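Local coordinates for glycosyl hydrolases family 2, sugar binding domain protein (Bacteroides uniformis str. 3978 T3 ii, PDB 6D1P) that probably hydrolyses beta-glucuronides as a gut bacterial beta-glucuronidase of glycosyl hydrolase family 2, at residues 381-386 with 417-422. Residues are numbered along the deposited sequence; the frame is centred on the assembly and turned at random.
Sequences LLVWEE and HPSVIL
V383 and V420 pair in parallel at the point where strand 382-386 meets the start of strand 420-432, and W384 pairs with L422, one residue on in strand 382-386 but two on in strand 420-432. The skipped residue, I421, makes this a beta bulge, and the short strand axes stand at 54°. Both strands belong to the TIM barrel domain, where helix 397-414 completes a beta-alpha-beta unit with them. The carbonyl oxygen of V383 faces the bulge and accepts from both of its amides: I421 N donates to V383 O at 3.0 Å, in the carbonyl plane, and L422 N adds a weak bond to the same oxygen. Farther along, E385 N reaches L422 O at 3.0 Å, whereas V383 N to S419 O is short but strongly bent (126°) and counts as weak.

On one face of the sheet V383 CG1 meets V420 CG2 at 3.8 Å; with CG1 anti to the backbone N (chi1 174°), V383 CG2 is left beside that N and lies 3.3 Å from S419 OG. That hydroxyl is bonded to D377 of helix 370-379, whose C376 also touches V383. The other face carries W384, whose CE3 lies 3.8 Å from L422 CD1, the two side chains crossing at a slant. At the strand start, L382 CD2 touches I421 CG2 at 3.6 Å; I421 also packs on F308 and F310 of strand 308-310.

The buried carboxylate of E385 is held outside the two segments, by H414 and by the backbone N of Q368. At the bulge one carbonyl serves two successive amides, the I421 N bond being the firmer, and apolar contacts continue on both faces of the barrel wall.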
ATOM      1  N   LEU A 381      -7.586  -9.864  38.413  1.00 31.88           N
ATOM      2  CA  LEU A 381      -8.280  -8.779  37.735  1.00 28.34           C
ATOM      3  C   LEU A 381      -9.629  -9.301  37.290  1.00 25.00           C
ATOM      4  O   LEU A 381      -9.695 -10.270  36.526  1.00 29.44           O
ATOM      5  CB  LEU A 381      -7.489  -8.267  36.525  1.00 29.20           C
ATOM      6  CG  LEU A 381      -6.169  -7.560  36.823  1.00 31.71           C
ATOM      7  CD1 LEU A 381      -5.485  -7.119  35.515  1.00 30.05           C
ATOM      8  CD2 LEU A 381      -6.383  -6.365  37.741  1.00 25.63           C
ATOM      9  N   LEU A 382     -10.694  -8.668  37.767  1.00 23.96           N
ATOM     10  CA  LEU A 382     -12.015  -8.978  37.252  1.00 26.57           C
ATOM     11  C   LEU A 382     -12.137  -8.454  35.819  1.00 25.22           C
ATOM     12  O   LEU A 382     -11.452  -7.501  35.430  1.00 22.53           O
ATOM     13  CB  LEU A 382     -13.087  -8.382  38.165  1.00 23.68           C
ATOM     14  CG  LEU A 382     -13.258  -9.132  39.491  1.00 26.73           C
ATOM     15  CD1 LEU A 382     -13.916  -8.257  40.518  1.00 22.83           C
ATOM     16  CD2 LEU A 382     -14.064 -10.394  39.274  1.00 21.90           C
ATOM     17  N   VAL A 383     -13.029  -9.075  35.036  1.00 21.96           N
ATOM     18  CA  VAL A 383     -13.070  -8.880  33.587  1.00 24.21           C
ATOM     19  C   VAL A 383     -14.488  -8.615  33.094  1.00 28.33           C
ATOM     20  O   VAL A 383     -15.434  -9.322  33.475  1.00 24.56           O
ATOM     21  CB  VAL A 383     -12.488 -10.087  32.835  1.00 25.68           C
ATOM     22  CG1 VAL A 383     -12.682  -9.903  31.339  1.00 22.64           C
ATOM     23  CG2 VAL A 383     -11.011 -10.275  33.192  1.00 24.39           C
ATOM     24  N   TRP A 384     -14.614  -7.591  32.234  1.00 29.27           N
ATOM     25  CA  TRP A 384     -15.749  -7.342  31.351  1.00 21.12           C
ATOM     26  C   TRP A 384     -15.229  -7.558  29.934  1.00 28.01           C
ATOM     27  O   TRP A 384     -14.309  -6.864  29.496  1.00 27.26           O
ATOM     28  CB  TRP A 384     -16.283  -5.914  31.567  1.00 23.83           C
ATOM     29  CG  TRP A 384     -17.241  -5.261  30.519  1.00 26.77           C
ATOM     30  CD1 TRP A 384     -17.398  -5.607  29.204  1.00 25.84           C
ATOM     31  CD2 TRP A 384     -18.121  -4.130  30.733  1.00 27.12           C
ATOM     32  NE1 TRP A 384     -18.319  -4.783  28.595  1.00 29.74           N
ATOM     33  CE2 TRP A 384     -18.774  -3.867  29.505  1.00 29.79           C
ATOM     34  CE3 TRP A 384     -18.419  -3.323  31.837  1.00 21.04           C
ATOM     35  CZ2 TRP A 384     -19.712  -2.829  29.354  1.00 23.29           C
ATOM     36  CZ3 TRP A 384     -19.323  -2.291  31.686  1.00 20.53           C
ATOM     37  CH2 TRP A 384     -19.972  -2.054  30.455  1.00 23.65           C
ATOM     38  N   GLU A 385     -15.788  -8.532  29.228  1.00 27.14           N
ATOM     39  CA  GLU A 385     -15.402  -8.794  27.847  1.00 25.39           C
ATOM     40  C   GLU A 385     -16.662  -8.760  26.990  1.00 25.36           C
ATOM     41  O   GLU A 385     -17.683  -9.344  27.370  1.00 26.13           O
ATOM     42  CB  GLU A 385     -14.689 -10.150  27.730  1.00 24.19           C
ATOM     43  CG  GLU A 385     -13.714 -10.257  26.567  1.00 22.53           C
ATOM     44  CD  GLU A 385     -13.101 -11.650  26.429  1.00 28.42           C
ATOM     45  OE1 GLU A 385     -12.019 -11.771  25.803  1.00 25.19           O
ATOM     46  OE2 GLU A 385     -13.703 -12.633  26.938  1.00 28.22           O
ATOM     47  N   GLU A 386     -16.597  -8.066  25.852  1.00 19.38           N
ATOM     48  CA  GLU A 386     -17.757  -7.834  24.990  1.00 23.27           C
ATOM     49  C   GLU A 386     -17.460  -8.252  23.557  1.00 25.38           C
ATOM     50  O   GLU A 386     -16.294  -8.370  23.152  1.00 21.83           O
ATOM     51  CB  GLU A 386     -18.187  -6.357  24.981  1.00 23.74           C
ATOM     52  CG  GLU A 386     -17.206  -5.400  24.302  1.00 22.32           C
ATOM     53  CD  GLU A 386     -17.443  -3.949  24.692  1.00 22.93           C
ATOM     54  OE1 GLU A 386     -17.810  -3.691  25.879  1.00 26.10           O
ATOM     55  OE2 GLU A 386     -17.239  -3.062  23.831  1.00 20.42           O
ATOM     56  N   HIS A 417     -13.040 -18.997  32.976  1.00 34.05           N
ATOM     57  CA  HIS A 417     -12.192 -18.038  33.668  1.00 32.24           C
ATOM     58  C   HIS A 417     -12.957 -17.404  34.818  1.00 33.98           C
ATOM     59  O   HIS A 417     -13.980 -16.747  34.582  1.00 32.66           O
ATOM     60  CB  HIS A 417     -11.695 -16.963  32.719  1.00 30.91           C
ATOM     61  CG  HIS A 417     -10.765 -17.480  31.675  1.00 31.18           C
ATOM     62  ND1 HIS A 417      -9.441 -17.759  31.933  1.00 29.88           N
ATOM     63  CD2 HIS A 417     -10.972 -17.799  30.377  1.00 29.25           C
ATOM     64  CE1 HIS A 417      -8.866 -18.217  30.838  1.00 31.25           C
ATOM     65  NE2 HIS A 417      -9.773 -18.248  29.877  1.00 35.98           N
ATOM     66  N   PRO A 418     -12.505 -17.560  36.060  1.00 31.64           N
ATOM     67  CA  PRO A 418     -13.196 -16.886  37.165  1.00 34.17           C
ATOM     68  C   PRO A 418     -13.105 -15.379  37.084  1.00 33.81           C
ATOM     69  O   PRO A 418     -13.977 -14.699  37.638  1.00 29.15           O
ATOM     70  CB  PRO A 418     -12.486 -17.432  38.412  1.00 33.64           C
ATOM     71  CG  PRO A 418     -11.129 -17.811  37.922  1.00 33.99           C
ATOM     72  CD  PRO A 418     -11.331 -18.317  36.519  1.00 33.30           C
ATOM     73  N   SER A 419     -12.096 -14.826  36.396  1.00 32.67           N
ATOM     74  CA  SER A 419     -11.966 -13.374  36.335  1.00 29.44           C
ATOM     75  C   SER A 419     -13.156 -12.710  35.652  1.00 27.74           C
ATOM     76  O   SER A 419     -13.415 -11.526  35.898  1.00 29.70           O
ATOM     77  CB  SER A 419     -10.664 -12.977  35.625  1.00 26.48           C
ATOM     78  OG  SER A 419     -10.664 -13.393  34.269  1.00 24.49           O
ATOM     79  N   VAL A 420     -13.896 -13.440  34.826  1.00 25.03           N
ATOM     80  CA  VAL A 420     -14.925 -12.845  33.980  1.00 28.86           C
ATOM     81  C   VAL A 420     -16.250 -12.800  34.728  1.00 29.42           C
ATOM     82  O   VAL A 420     -16.791 -13.840  35.120  1.00 30.35           O
ATOM     83  CB  VAL A 420     -15.084 -13.621  32.665  1.00 28.21           C
ATOM     84  CG1 VAL A 420     -16.301 -13.112  31.922  1.00 25.40           C
ATOM     85  CG2 VAL A 420     -13.810 -13.482  31.805  1.00 28.01           C
ATOM     86  N   ILE A 421     -16.792 -11.600  34.886  1.00 25.97           N
ATOM     87  CA  ILE A 421     -18.110 -11.438  35.477  1.00 27.51           C
ATOM     88  C   ILE A 421     -19.113 -10.785  34.534  1.00 28.95           C
ATOM     89  O   ILE A 421     -20.324 -10.879  34.786  1.00 27.67           O
ATOM     90  CB  ILE A 421     -18.022 -10.644  36.795  1.00 29.66           C
ATOM     91  CG1 ILE A 421     -17.339  -9.312  36.555  1.00 22.82           C
ATOM     92  CG2 ILE A 421     -17.235 -11.412  37.813  1.00 29.50           C
ATOM     93  CD1 ILE A 421     -17.424  -8.392  37.699  1.00 25.02           C
ATOM     94  N   LEU A 422     -18.682 -10.140  33.450  1.00 25.30           N
ATOM     95  CA  LEU A 422     -19.606  -9.439  32.576  1.00 25.81           C
ATOM     96  C   LEU A 422     -19.334  -9.801  31.129  1.00 27.51           C
ATOM     97  O   LEU A 422     -18.201  -9.672  30.660  1.00 25.35           O
ATOM     98  CB  LEU A 422     -19.515  -7.924  32.763  1.00 23.42           C
ATOM     99  CG  LEU A 422     -20.102  -7.392  34.072  1.00 28.94           C
ATOM    100  CD1 LEU A 422     -19.708  -5.948  34.292  1.00 26.43           C
ATOM    101  CD2 LEU A 422     -21.622  -7.558  34.124  1.00 24.83           C
TER